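Long-range contacts in bradyzoite surface antigen BSR4 (Toxoplasma gondii, PDB 2JKS), which probably serves as a surface antigen of the bradyzoite stage, as a SAG1-related (SRS) family member, and binds zinc ions: residues L198-Q209 against F271-K279; E62-K70 against D131-Q139. One frame throughout, in Å; residues are numbered along the deposited sequence.

Interaction 1 of 2, residues L198-Q209 against F271-K279. With ZN (zinc ion), chain F.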
ATOM      1  N   LEU A 198     -14.587  -8.672  16.541  1.00 25.62           N
ATOM      2  CA  LEU A 198     -13.346  -8.632  15.812  1.00 25.43           C
ATOM      3  C   LEU A 198     -13.702  -8.437  14.334  1.00 24.93           C
ATOM      4  O   LEU A 198     -14.408  -9.253  13.783  1.00 24.14           O
ATOM      5  CB  LEU A 198     -12.661  -9.989  15.977  1.00 24.43           C
ATOM      6  CG  LEU A 198     -11.348 -10.122  15.209  1.00 24.17           C
ATOM      7  CD1 LEU A 198     -10.275  -9.072  15.590  1.00 27.35           C
ATOM      8  CD2 LEU A 198     -10.821 -11.612  15.349  1.00 27.25           C
ATOM      9  N   THR A 199     -13.160  -7.399  13.702  1.00 25.48           N
ATOM     10  CA  THR A 199     -13.324  -7.203  12.259  1.00 26.95           C
ATOM     11  C   THR A 199     -11.979  -7.308  11.603  1.00 26.09           C
ATOM     12  O   THR A 199     -11.032  -6.626  12.013  1.00 27.91           O
ATOM     13  CB  THR A 199     -13.908  -5.825  11.941  1.00 27.60           C
ATOM     14  OG1 THR A 199     -15.152  -5.680  12.641  1.00 26.29           O
ATOM     15  CG2 THR A 199     -14.132  -5.648  10.401  1.00 28.04           C
ATOM     16  N   ILE A 200     -11.925  -8.116  10.556  1.00 25.78           N
ATOM     17  CA  ILE A 200     -10.745  -8.234   9.733  1.00 26.44           C
ATOM     18  C   ILE A 200     -11.038  -7.734   8.344  1.00 26.33           C
ATOM     19  O   ILE A 200     -11.928  -8.241   7.669  1.00 25.92           O
ATOM     20  CB  ILE A 200     -10.288  -9.705   9.636  1.00 27.11           C
ATOM     21  CG1 ILE A 200     -10.220 -10.377  11.032  1.00 26.55           C
ATOM     22  CG2 ILE A 200      -8.945  -9.831   8.850  1.00 26.67           C
ATOM     23  CD1 ILE A 200      -9.185  -9.832  11.966  1.00 25.90           C
ATOM     24  N   ASN A 201     -10.315  -6.688   7.953  1.00 26.49           N
ATOM     25  CA  ASN A 201     -10.401  -6.165   6.592  1.00 26.22           C
ATOM     26  C   ASN A 201      -9.156  -6.545   5.792  1.00 26.00           C
ATOM     27  O   ASN A 201      -8.039  -6.034   6.069  1.00 23.85           O
ATOM     28  CB  ASN A 201     -10.609  -4.662   6.597  1.00 26.82           C
ATOM     29  CG  ASN A 201     -11.920  -4.251   7.268  1.00 28.76           C
ATOM     30  OD1 ASN A 201     -12.972  -4.900   7.092  1.00 32.26           O
ATOM     31  ND2 ASN A 201     -11.856  -3.207   8.078  1.00 28.13           N
ATOM     32  N   CYS A 202      -9.323  -7.474   4.831  1.00 23.56           N
ATOM     33  CA  CYS A 202      -8.187  -7.836   3.983  1.00 24.44           C
ATOM     34  C   CYS A 202      -7.990  -6.890   2.767  1.00 25.00           C
ATOM     35  O   CYS A 202      -6.904  -6.843   2.210  1.00 24.27           O
ATOM     36  CB  CYS A 202      -8.267  -9.287   3.452  1.00 24.33           C
ATOM     37  SG  CYS A 202      -8.406 -10.543   4.752  1.00 25.29           S
ATOM     38  N   GLY A 203      -9.015  -6.127   2.399  1.00 27.46           N
ATOM     39  CA  GLY A 203      -8.857  -5.220   1.221  1.00 29.37           C
ATOM     40  C   GLY A 203      -8.898  -6.099  -0.027  1.00 31.74           C
ATOM     41  O   GLY A 203      -9.028  -7.320   0.069  1.00 31.41           O
ATOM     42  N   SER A 204      -8.793  -5.501  -1.214  1.00 33.00           N
ATOM     43  CA  SER A 204      -8.990  -6.296  -2.404  1.00 33.73           C
ATOM     44  C   SER A 204      -7.720  -7.075  -2.732  1.00 32.51           C
ATOM     45  O   SER A 204      -7.768  -7.954  -3.553  1.00 31.83           O
ATOM     46  CB  SER A 204      -9.441  -5.414  -3.588  1.00 34.89           C
ATOM     47  OG  SER A 204      -8.442  -4.434  -3.823  1.00 38.28           O
ATOM     48  N   ASP A 205      -6.609  -6.794  -2.040  1.00 31.93           N
ATOM     49  CA  ASP A 205      -5.328  -7.474  -2.293  1.00 31.40           C
ATOM     50  C   ASP A 205      -5.131  -8.745  -1.455  1.00 30.39           C
ATOM     51  O   ASP A 205      -4.115  -9.449  -1.589  1.00 28.96           O
ATOM     52  CB  ASP A 205      -4.180  -6.504  -1.987  1.00 33.04           C
ATOM     53  CG  ASP A 205      -4.031  -5.447  -3.064  1.00 36.61           C
ATOM     54  OD1 ASP A 205      -4.172  -5.832  -4.228  1.00 37.82           O
ATOM     55  OD2 ASP A 205      -3.767  -4.257  -2.759  1.00 41.54           O
ATOM     56  N   GLY A 206      -6.095  -9.042  -0.605  1.00 28.23           N
ATOM     57  CA  GLY A 206      -5.900 -10.137   0.328  1.00 28.72           C
ATOM     58  C   GLY A 206      -7.089 -11.037   0.459  1.00 28.65           C
ATOM     59  O   GLY A 206      -8.171 -10.753  -0.082  1.00 29.33           O
ATOM     60  N   SER A 207      -6.877 -12.136   1.167  1.00 27.18           N
ATOM     61  CA  SER A 207      -7.906 -13.181   1.327  1.00 26.58           C
ATOM     62  C   SER A 207      -7.897 -13.593   2.762  1.00 25.33           C
ATOM     63  O   SER A 207      -6.822 -13.795   3.326  1.00 24.82           O
ATOM     64  CB  SER A 207      -7.563 -14.419   0.478  1.00 25.42           C
ATOM     65  OG  SER A 207      -7.627 -14.095  -0.904  1.00 32.85           O
ATOM     66  N   LEU A 208      -9.083 -13.751   3.341  1.00 25.19           N
ATOM     67  CA  LEU A 208      -9.220 -14.236   4.720  1.00 26.33           C
ATOM     68  C   LEU A 208      -8.658 -15.625   4.911  1.00 26.67           C
ATOM     69  O   LEU A 208      -8.894 -16.532   4.096  1.00 26.81           O
ATOM     70  CB  LEU A 208     -10.688 -14.186   5.143  1.00 26.40           C
ATOM     71  CG  LEU A 208     -11.294 -12.809   5.344  1.00 27.23           C
ATOM     72  CD1 LEU A 208     -12.816 -12.826   5.222  1.00 22.62           C
ATOM     73  CD2 LEU A 208     -10.881 -12.232   6.685  1.00 28.22           C
ATOM     74  N   GLN A 209      -7.918 -15.786   6.001  1.00 27.45           N
ATOM     75  CA  GLN A 209      -7.313 -17.037   6.356  1.00 28.64           C
ATOM     76  C   GLN A 209      -7.679 -17.434   7.835  1.00 27.66           C
ATOM     77  O   GLN A 209      -7.627 -16.598   8.729  1.00 26.11           O
ATOM     78  CB  GLN A 209      -5.796 -16.900   6.172  1.00 30.25           C
ATOM     79  CG  GLN A 209      -5.050 -18.165   6.427  1.00 34.61           C
ATOM     80  CD  GLN A 209      -4.965 -19.067   5.193  1.00 40.05           C
ATOM     81  OE1 GLN A 209      -5.812 -19.021   4.286  1.00 41.04           O
ATOM     82  NE2 GLN A 209      -3.939 -19.901   5.172  1.00 43.56           N
ATOM     83  N   PHE A 271      -6.555 -17.640  19.530  1.00 25.35           N
ATOM     84  CA  PHE A 271      -6.751 -18.187  18.188  1.00 25.80           C
ATOM     85  C   PHE A 271      -6.079 -17.237  17.199  1.00 25.44           C
ATOM     86  O   PHE A 271      -5.787 -16.085  17.539  1.00 25.06           O
ATOM     87  CB  PHE A 271      -8.229 -18.474  17.857  1.00 23.56           C
ATOM     88  CG  PHE A 271      -9.093 -17.234  17.713  1.00 25.99           C
ATOM     89  CD1 PHE A 271      -9.257 -16.618  16.452  1.00 25.24           C
ATOM     90  CD2 PHE A 271      -9.726 -16.662  18.829  1.00 23.87           C
ATOM     91  CE1 PHE A 271     -10.069 -15.518  16.309  1.00 22.77           C
ATOM     92  CE2 PHE A 271     -10.571 -15.544  18.667  1.00 23.45           C
ATOM     93  CZ  PHE A 271     -10.738 -14.975  17.428  1.00 20.82           C
ATOM     94  N   LEU A 272      -5.818 -17.741  15.990  1.00 23.41           N
ATOM     95  CA  LEU A 272      -5.182 -16.933  14.971  1.00 24.67           C
ATOM     96  C   LEU A 272      -6.016 -16.967  13.686  1.00 24.43           C
ATOM     97  O   LEU A 272      -6.445 -17.995  13.259  1.00 23.77           O
ATOM     98  CB  LEU A 272      -3.773 -17.472  14.755  1.00 25.75           C
ATOM     99  CG  LEU A 272      -2.699 -16.879  13.886  1.00 29.35           C
ATOM    100  CD1 LEU A 272      -1.409 -17.447  14.419  1.00 27.70           C
ATOM    101  CD2 LEU A 272      -2.871 -17.237  12.404  1.00 29.14           C
ATOM    102  N   VAL A 273      -6.238 -15.796  13.095  1.00 25.11           N
ATOM    103  CA  VAL A 273      -6.715 -15.685  11.741  1.00 25.53           C
ATOM    104  C   VAL A 273      -5.911 -14.550  11.073  1.00 26.21           C
ATOM    105  O   VAL A 273      -4.986 -14.002  11.657  1.00 25.28           O
ATOM    106  CB  VAL A 273      -8.210 -15.304  11.691  1.00 25.40           C
ATOM    107  CG1 VAL A 273      -9.082 -16.418  12.228  1.00 27.74           C
ATOM    108  CG2 VAL A 273      -8.441 -14.018  12.520  1.00 28.07           C
ATOM    109  N   GLY A 274      -6.256 -14.242   9.830  1.00 25.97           N
ATOM    110  CA  GLY A 274      -5.620 -13.131   9.162  1.00 25.14           C
ATOM    111  C   GLY A 274      -5.929 -13.059   7.694  1.00 25.55           C
ATOM    112  O   GLY A 274      -7.013 -13.498   7.227  1.00 23.83           O
ATOM    113  N   CYS A 275      -4.977 -12.460   6.973  1.00 25.64           N
ATOM    114  CA  CYS A 275      -5.111 -12.187   5.547  1.00 25.57           C
ATOM    115  C   CYS A 275      -3.832 -12.568   4.855  1.00 26.32           C
ATOM    116  O   CYS A 275      -2.727 -12.199   5.283  1.00 24.24           O
ATOM    117  CB  CYS A 275      -5.434 -10.697   5.303  1.00 24.36           C
ATOM    118  SG  CYS A 275      -6.927 -10.063   6.084  1.00 25.89           S
ATOM    119  N   VAL A 276      -3.981 -13.340   3.776  1.00 27.32           N
ATOM    120  CA  VAL A 276      -2.847 -13.667   2.902  1.00 28.98           C
ATOM    121  C   VAL A 276      -3.015 -12.974   1.552  1.00 30.63           C
ATOM    122  O   VAL A 276      -4.157 -12.680   1.149  1.00 29.94           O
ATOM    123  CB  VAL A 276      -2.638 -15.225   2.781  1.00 29.06           C
ATOM    124  CG1 VAL A 276      -2.408 -15.813   4.176  1.00 30.28           C
ATOM    125  CG2 VAL A 276      -3.859 -15.864   2.169  1.00 28.19           C
ATOM    126  N   PRO A 277      -1.884 -12.629   0.881  1.00 32.47           N
ATOM    127  CA  PRO A 277      -2.020 -11.994  -0.443  1.00 35.10           C
ATOM    128  C   PRO A 277      -2.819 -12.903  -1.371  1.00 37.58           C
ATOM    129  O   PRO A 277      -2.612 -14.143  -1.358  1.00 36.80           O
ATOM    130  CB  PRO A 277      -0.557 -11.877  -0.960  1.00 34.81           C
ATOM    131  CG  PRO A 277       0.308 -11.975   0.219  1.00 32.90           C
ATOM    132  CD  PRO A 277      -0.473 -12.765   1.295  1.00 32.48           C
ATOM    133  N   LYS A 278      -3.746 -12.324  -2.127  1.00 41.16           N
ATOM    134  CA  LYS A 278      -4.731 -13.150  -2.810  1.00 45.91           C
ATOM    135  C   LYS A 278      -4.127 -14.060  -3.870  1.00 48.43           C
ATOM    136  O   LYS A 278      -3.185 -13.681  -4.561  1.00 48.40           O
ATOM    137  CB  LYS A 278      -5.898 -12.337  -3.346  1.00 46.17           C
ATOM    138  CG  LYS A 278      -5.660 -11.492  -4.558  1.00 49.87           C
ATOM    139  CD  LYS A 278      -6.988 -10.766  -4.909  1.00 53.91           C
ATOM    140  CE  LYS A 278      -8.248 -11.603  -4.514  1.00 56.30           C
ATOM    141  NZ  LYS A 278      -8.726 -11.396  -3.076  1.00 54.71           N
ATOM    142  N   LYS A 279      -4.648 -15.290  -3.922  1.00 52.54           N
ATOM    143  CA  LYS A 279      -4.201 -16.297  -4.884  1.00 56.14           C
ATOM    144  C   LYS A 279      -4.522 -15.705  -6.243  1.00 57.94           C
ATOM    145  O   LYS A 279      -5.688 -15.403  -6.574  1.00 58.97           O
ATOM    146  CB  LYS A 279      -4.844 -17.681  -4.654  1.00 56.59           C
ATOM    147  CG  LYS A 279      -5.987 -18.068  -5.622  1.00 58.24           C
ATOM    148  CD  LYS A 279      -7.391 -17.735  -5.078  1.00 60.00           C
ATOM    149  CE  LYS A 279      -7.994 -18.931  -4.308  1.00 60.77           C
ATOM    150  NZ  LYS A 279      -9.464 -19.044  -4.531  1.00 59.79           N
TER
HETATM  151 ZN    ZN F1320      -3.961  -4.654  -5.878  1.00 51.81          ZN
HETATM  152  O   HOH W   1      -6.809 -16.008  -2.488  1.00 55.17           O
HETATM  153  O   HOH W   2      -4.689  -5.698  -7.947  1.00 67.90           O
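The carbonyl oxygen of Val-276 receives Ser-207 N at 2.8 Å almost head-on, the C=O...N angle being 161°, and takes a CA-H...O contact from Gly-206 CA as well. In return, Val-276 N reaches Ser-207 O within the carbonyl plane, which makes these two residues a hydrogen-bonded antiparallel pair. Two residues along, Gln-209 and Gly-274 form the next such pair; there Gln-209 N stands well above the carbonyl plane of Gly-274, at 2.7 Å from its O. The ladder ends at the non-hydrogen-bonded pair Gly-206 and Pro-277; just past it Lys-278 N donates to Asp-205 O. The Lys-278 side chain bends at chi3 (-31°) and chi4 and folds back over the turn, carrying its CD to 3.2 Å from Ser-204 O and its NZ into a weak hydrogen bond with Gly-206 O. Water bridges Ser-207 OG, at 2.6 Å, and the N of Lys-279.

Across the sandwich, the disulfide joins Cys-202 SG to Cys-275 SG with a chi3 of -78°. Ile-200 lays its CG2 branch against Cys-275 SG at 3.4 Å, and its CD1 approaches the CG2 methyl of Val-273. At the far end, CD2 of Leu-198 meets CZ of Phe-271 obliquely at 4.0 Å, the two side chains arriving from opposite directions.

The type I turn Gly-203 to Gly-206 presents Asp-205, whose OD1 binds zinc at 2.0 Å together with water and Glu-96 of the other SRS domain. A chain crossing from one sheet to the other, pinned by a disulfide through the core, is the arrangement of an SRS-domain beta sandwich.

Interaction 2 of 2, residues E62-K70 against D131-Q139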
ATOM      1  N   GLU A  62       0.278  16.561 -13.167  1.00 35.78           N
ATOM      2  CA  GLU A  62      -0.775  16.930 -12.220  1.00 37.55           C
ATOM      3  C   GLU A  62      -2.001  16.035 -12.316  1.00 36.93           C
ATOM      4  O   GLU A  62      -2.932  16.153 -11.501  1.00 36.40           O
ATOM      5  CB  GLU A  62      -1.175  18.395 -12.423  1.00 38.04           C
ATOM      6  CG  GLU A  62      -0.244  19.355 -11.817  1.00 41.81           C
ATOM      7  CD  GLU A  62      -0.920  20.677 -11.522  1.00 46.22           C
ATOM      8  OE1 GLU A  62      -1.140  20.985 -10.308  1.00 48.57           O
ATOM      9  OE2 GLU A  62      -1.233  21.404 -12.504  1.00 46.34           O
ATOM     10  N   GLN A  63      -2.001  15.154 -13.307  1.00 37.42           N
ATOM     11  CA  GLN A  63      -3.093  14.230 -13.534  1.00 38.82           C
ATOM     12  C   GLN A  63      -2.641  12.791 -13.507  1.00 37.54           C
ATOM     13  O   GLN A  63      -3.360  11.940 -12.991  1.00 38.33           O
ATOM     14  CB  GLN A  63      -3.825  14.522 -14.853  1.00 38.97           C
ATOM     15  CG  GLN A  63      -4.690  15.790 -14.792  1.00 41.88           C
ATOM     16  CD  GLN A  63      -5.678  15.921 -15.977  1.00 43.98           C
ATOM     17  OE1 GLN A  63      -5.809  15.010 -16.832  1.00 49.85           O
ATOM     18  NE2 GLN A  63      -6.391  17.060 -16.018  1.00 49.54           N
ATOM     19  N   ASN A  64      -1.457  12.525 -14.047  1.00 36.55           N
ATOM     20  CA  ASN A  64      -1.003  11.163 -14.249  1.00 36.80           C
ATOM     21  C   ASN A  64       0.433  10.933 -13.745  1.00 35.72           C
ATOM     22  O   ASN A  64       1.199  11.879 -13.585  1.00 35.33           O
ATOM     23  CB  ASN A  64      -1.080  10.793 -15.747  1.00 37.37           C
ATOM     24  CG  ASN A  64      -2.503  10.789 -16.287  1.00 39.10           C
ATOM     25  OD1 ASN A  64      -3.324   9.941 -15.922  1.00 43.10           O
ATOM     26  ND2 ASN A  64      -2.801  11.740 -17.153  1.00 38.09           N
ATOM     27  N   VAL A  65       0.747   9.672 -13.460  1.00 34.66           N
ATOM     28  CA  VAL A  65       2.137   9.195 -13.293  1.00 34.27           C
ATOM     29  C   VAL A  65       2.339   7.994 -14.236  1.00 33.89           C
ATOM     30  O   VAL A  65       1.388   7.564 -14.880  1.00 35.02           O
ATOM     31  CB  VAL A  65       2.475   8.829 -11.792  1.00 33.54           C
ATOM     32  CG1 VAL A  65       2.299  10.040 -10.866  1.00 33.38           C
ATOM     33  CG2 VAL A  65       1.615   7.669 -11.309  1.00 31.40           C
ATOM     34  N   CYS A  66       3.562   7.495 -14.367  1.00 34.36           N
ATOM     35  CA  CYS A  66       3.824   6.304 -15.152  1.00 35.28           C
ATOM     36  C   CYS A  66       3.893   5.063 -14.282  1.00 36.05           C
ATOM     37  O   CYS A  66       4.537   5.071 -13.237  1.00 35.03           O
ATOM     38  CB  CYS A  66       5.122   6.446 -15.959  1.00 36.43           C
ATOM     39  SG  CYS A  66       5.120   7.946 -16.925  1.00 38.48           S
ATOM     40  N   ASP A  67       3.230   4.003 -14.723  1.00 36.19           N
ATOM     41  CA  ASP A  67       3.367   2.679 -14.101  1.00 39.07           C
ATOM     42  C   ASP A  67       4.308   1.830 -14.967  1.00 40.04           C
ATOM     43  O   ASP A  67       3.903   1.350 -16.031  1.00 39.48           O
ATOM     44  CB  ASP A  67       2.006   1.974 -14.029  1.00 38.54           C
ATOM     45  CG  ASP A  67       2.054   0.665 -13.230  1.00 38.22           C
ATOM     46  OD1 ASP A  67       3.152   0.145 -12.924  1.00 36.14           O
ATOM     47  OD2 ASP A  67       0.972   0.174 -12.886  1.00 40.26           O
ATOM     48  N   PRO A  68       5.556   1.607 -14.518  1.00 42.06           N
ATOM     49  CA  PRO A  68       6.381   0.811 -15.435  1.00 44.06           C
ATOM     50  C   PRO A  68       5.913  -0.637 -15.647  1.00 46.66           C
ATOM     51  O   PRO A  68       6.447  -1.329 -16.522  1.00 47.73           O
ATOM     52  CB  PRO A  68       7.781   0.857 -14.790  1.00 43.94           C
ATOM     53  CG  PRO A  68       7.726   1.980 -13.831  1.00 43.68           C
ATOM     54  CD  PRO A  68       6.311   2.002 -13.318  1.00 41.90           C
ATOM     55  N   LYS A  69       4.925  -1.087 -14.877  1.00 48.76           N
ATOM     56  CA  LYS A  69       4.448  -2.476 -14.948  1.00 50.57           C
ATOM     57  C   LYS A  69       3.346  -2.613 -15.979  1.00 52.31           C
ATOM     58  O   LYS A  69       3.142  -3.692 -16.516  1.00 52.25           O
ATOM     59  CB  LYS A  69       3.919  -2.959 -13.592  1.00 50.19           C
ATOM     60  CG  LYS A  69       4.939  -2.960 -12.483  1.00 51.34           C
ATOM     61  CD  LYS A  69       4.571  -3.987 -11.421  1.00 54.85           C
ATOM     62  CE  LYS A  69       5.457  -3.833 -10.195  1.00 55.02           C
ATOM     63  NZ  LYS A  69       6.129  -5.096  -9.794  1.00 57.24           N
ATOM     64  N   LYS A  70       2.622  -1.523 -16.220  1.00 54.58           N
ATOM     65  CA  LYS A  70       1.538  -1.487 -17.186  1.00 57.23           C
ATOM     66  C   LYS A  70       2.084  -1.069 -18.560  1.00 59.15           C
ATOM     67  O   LYS A  70       2.156   0.119 -18.885  1.00 58.89           O
ATOM     68  CB  LYS A  70       0.448  -0.542 -16.687  1.00 57.76           C
ATOM     69  CG  LYS A  70      -0.859  -0.573 -17.470  1.00 59.34           C
ATOM     70  CD  LYS A  70      -2.052  -0.239 -16.560  1.00 61.64           C
ATOM     71  CE  LYS A  70      -3.176   0.422 -17.352  1.00 62.74           C
ATOM     72  NZ  LYS A  70      -3.375  -0.269 -18.660  1.00 63.49           N
ATOM     73  N   ASP A 131       3.251  -2.795  -1.753  1.00 29.23           N
ATOM     74  CA  ASP A 131       4.338  -1.881  -2.170  1.00 30.09           C
ATOM     75  C   ASP A 131       4.127  -1.425  -3.604  1.00 30.02           C
ATOM     76  O   ASP A 131       3.840  -2.249  -4.451  1.00 30.07           O
ATOM     77  CB  ASP A 131       5.708  -2.540  -1.991  1.00 30.43           C
ATOM     78  CG  ASP A 131       6.024  -2.852  -0.529  1.00 28.40           C
ATOM     79  OD1 ASP A 131       5.566  -2.120   0.379  1.00 30.24           O
ATOM     80  OD2 ASP A 131       6.755  -3.818  -0.270  1.00 28.15           O
ATOM     81  N   LYS A 132       4.235  -0.114  -3.847  1.00 30.17           N
ATOM     82  CA  LYS A 132       4.048   0.443  -5.175  1.00 30.01           C
ATOM     83  C   LYS A 132       5.259   1.250  -5.637  1.00 29.28           C
ATOM     84  O   LYS A 132       6.040   1.779  -4.834  1.00 29.66           O
ATOM     85  CB  LYS A 132       2.802   1.351  -5.236  1.00 29.76           C
ATOM     86  CG  LYS A 132       1.487   0.719  -4.740  1.00 31.74           C
ATOM     87  CD  LYS A 132       0.963  -0.340  -5.725  1.00 32.15           C
ATOM     88  CE  LYS A 132      -0.305  -0.976  -5.148  1.00 33.45           C
ATOM     89  NZ  LYS A 132      -0.795  -2.009  -6.104  1.00 36.71           N
ATOM     90  N   ALA A 133       5.358   1.399  -6.949  1.00 28.68           N
ATOM     91  CA  ALA A 133       6.329   2.286  -7.572  1.00 28.48           C
ATOM     92  C   ALA A 133       5.712   2.989  -8.779  1.00 28.14           C
ATOM     93  O   ALA A 133       4.904   2.403  -9.527  1.00 29.41           O
ATOM     94  CB  ALA A 133       7.570   1.485  -8.001  1.00 27.67           C
ATOM     95  N   PHE A 134       6.129   4.220  -9.010  1.00 27.75           N
ATOM     96  CA  PHE A 134       5.773   4.911 -10.251  1.00 27.56           C
ATOM     97  C   PHE A 134       6.971   5.695 -10.715  1.00 27.61           C
ATOM     98  O   PHE A 134       8.000   5.740 -10.012  1.00 27.12           O
ATOM     99  CB  PHE A 134       4.526   5.819 -10.052  1.00 27.34           C
ATOM    100  CG  PHE A 134       4.747   7.014  -9.116  1.00 27.47           C
ATOM    101  CD1 PHE A 134       5.362   8.191  -9.599  1.00 26.05           C
ATOM    102  CD2 PHE A 134       4.321   6.963  -7.787  1.00 25.28           C
ATOM    103  CE1 PHE A 134       5.565   9.265  -8.798  1.00 25.12           C
ATOM    104  CE2 PHE A 134       4.498   8.099  -6.935  1.00 25.63           C
ATOM    105  CZ  PHE A 134       5.116   9.243  -7.467  1.00 22.42           C
ATOM    106  N   VAL A 135       6.831   6.292 -11.898  1.00 27.46           N
ATOM    107  CA  VAL A 135       7.909   7.030 -12.574  1.00 27.23           C
ATOM    108  C   VAL A 135       7.303   8.374 -13.071  1.00 28.33           C
ATOM    109  O   VAL A 135       6.153   8.443 -13.561  1.00 28.44           O
ATOM    110  CB  VAL A 135       8.557   6.186 -13.771  1.00 27.36           C
ATOM    111  CG1 VAL A 135       9.294   7.075 -14.770  1.00 28.43           C
ATOM    112  CG2 VAL A 135       9.539   5.124 -13.264  1.00 27.20           C
ATOM    113  N   VAL A 136       8.079   9.427 -12.901  1.00 28.11           N
ATOM    114  CA  VAL A 136       7.828  10.746 -13.478  1.00 28.28           C
ATOM    115  C   VAL A 136       9.211  11.184 -14.005  1.00 28.82           C
ATOM    116  O   VAL A 136      10.246  10.577 -13.685  1.00 29.10           O
ATOM    117  CB  VAL A 136       7.208  11.790 -12.439  1.00 27.34           C
ATOM    118  CG1 VAL A 136       5.759  11.398 -11.968  1.00 24.54           C
ATOM    119  CG2 VAL A 136       8.145  11.978 -11.178  1.00 26.61           C
ATOM    120  N   GLY A 137       9.235  12.221 -14.820  1.00 29.67           N
ATOM    121  CA  GLY A 137      10.494  12.648 -15.391  1.00 31.49           C
ATOM    122  C   GLY A 137      10.351  14.013 -16.025  1.00 32.73           C
ATOM    123  O   GLY A 137       9.250  14.549 -16.096  1.00 33.42           O
ATOM    124  N   CYS A 138      11.468  14.582 -16.465  1.00 33.53           N
ATOM    125  CA  CYS A 138      11.433  15.794 -17.283  1.00 35.21           C
ATOM    126  C   CYS A 138      12.288  15.536 -18.511  1.00 35.07           C
ATOM    127  O   CYS A 138      13.234  14.781 -18.445  1.00 34.27           O
ATOM    128  CB  CYS A 138      11.955  17.007 -16.495  1.00 35.19           C
ATOM    129  SG  CYS A 138      10.797  17.494 -15.229  1.00 36.28           S
ATOM    130  N   GLN A 139      11.926  16.160 -19.621  1.00 36.54           N
ATOM    131  CA  GLN A 139      12.730  16.086 -20.859  1.00 37.11           C
ATOM    132  C   GLN A 139      12.886  17.509 -21.379  1.00 37.72           C
ATOM    133  O   GLN A 139      11.917  18.296 -21.383  1.00 36.53           O
ATOM    134  CB  GLN A 139      12.032  15.207 -21.886  1.00 37.13           C
ATOM    135  CG  GLN A 139      12.874  14.903 -23.125  1.00 39.96           C
ATOM    136  CD  GLN A 139      12.426  13.641 -23.806  1.00 43.71           C
ATOM    137  OE1 GLN A 139      13.045  12.583 -23.673  1.00 45.55           O
ATOM    138  NE2 GLN A 139      11.335  13.741 -24.540  1.00 46.23           N
TER
HETATM  139  O   HOH W   3       4.861   0.005 -10.802  1.00 35.28           O
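One face of the Phe-134 ring carries the CG1 methyl of Val-65, a CH-pi contact in which CG1 lies 4.2 Å from the ring centroid, 25° off the normal and displaced toward the rim on the CD1 and CE1 side. Leu-91 and Leu-94 of helix 91-95 also touch this phenylalanine. The setting is a mixed sheet of the first SRS domain, where strand 53-67 runs antiparallel to strand 132-141.

Both branches of Val-65 touch Phe-134: CG2 rests against its CB, while CG1, over the ring, also meets CG1 of Val-136 at 3.9 Å. The phenylalanine turns its CG between its own backbone N and carbonyl carbon (chi1 67°), which turns a ring face to the valine.

A single bridge ties the backbones together, with Cys-66 and Val-135 as a hydrogen-bonded pair. Cys-66 N donates to Val-135 O in the carbonyl plane, and Val-135 N answers to Cys-66 O, each at 2.9 Å. The axes of the short segments 65-67 and 132-139 stand at 128°, well off antiparallel, in keeping with so brief a pairing. CB of Cys-66 packs on CB of Val-135, and the Cys-66 sulfur continues into a disulfide with Cys-77, linking this strand end to strand 76-79.

Past the bridge the chain leaves the strand through a type I turn, Asp-67 to Lys-70, within which Pro-68 CG touches Val-135 CG2 at 3.7 Å. Asp-67 OD1 closes an Asx turn by accepting Lys-69 N from above the carboxylate plane, and water donates both to this OD1 and to Ala-133 O, 2.7 Å from each.

Interaction 1 lies in the second SRS domain and interaction 2 in the first, on opposite sides of the chain's centre. Their centres are 29 Å apart, yet their nearest atoms come within about 5 Å without touching. The region between them holds a zinc ion, bound by Asp-205 from interaction 1 and by Glu-96 from the first domain. Interaction 2 supplies no ligand: the Asp-67 side chain is about 10 Å from a bound zinc. It does reach the site's second shell, because Lys-132 NZ hydrogen-bonds to Glu-96 OE1, where it may help to position that ligand. The metal thus joins the two domains.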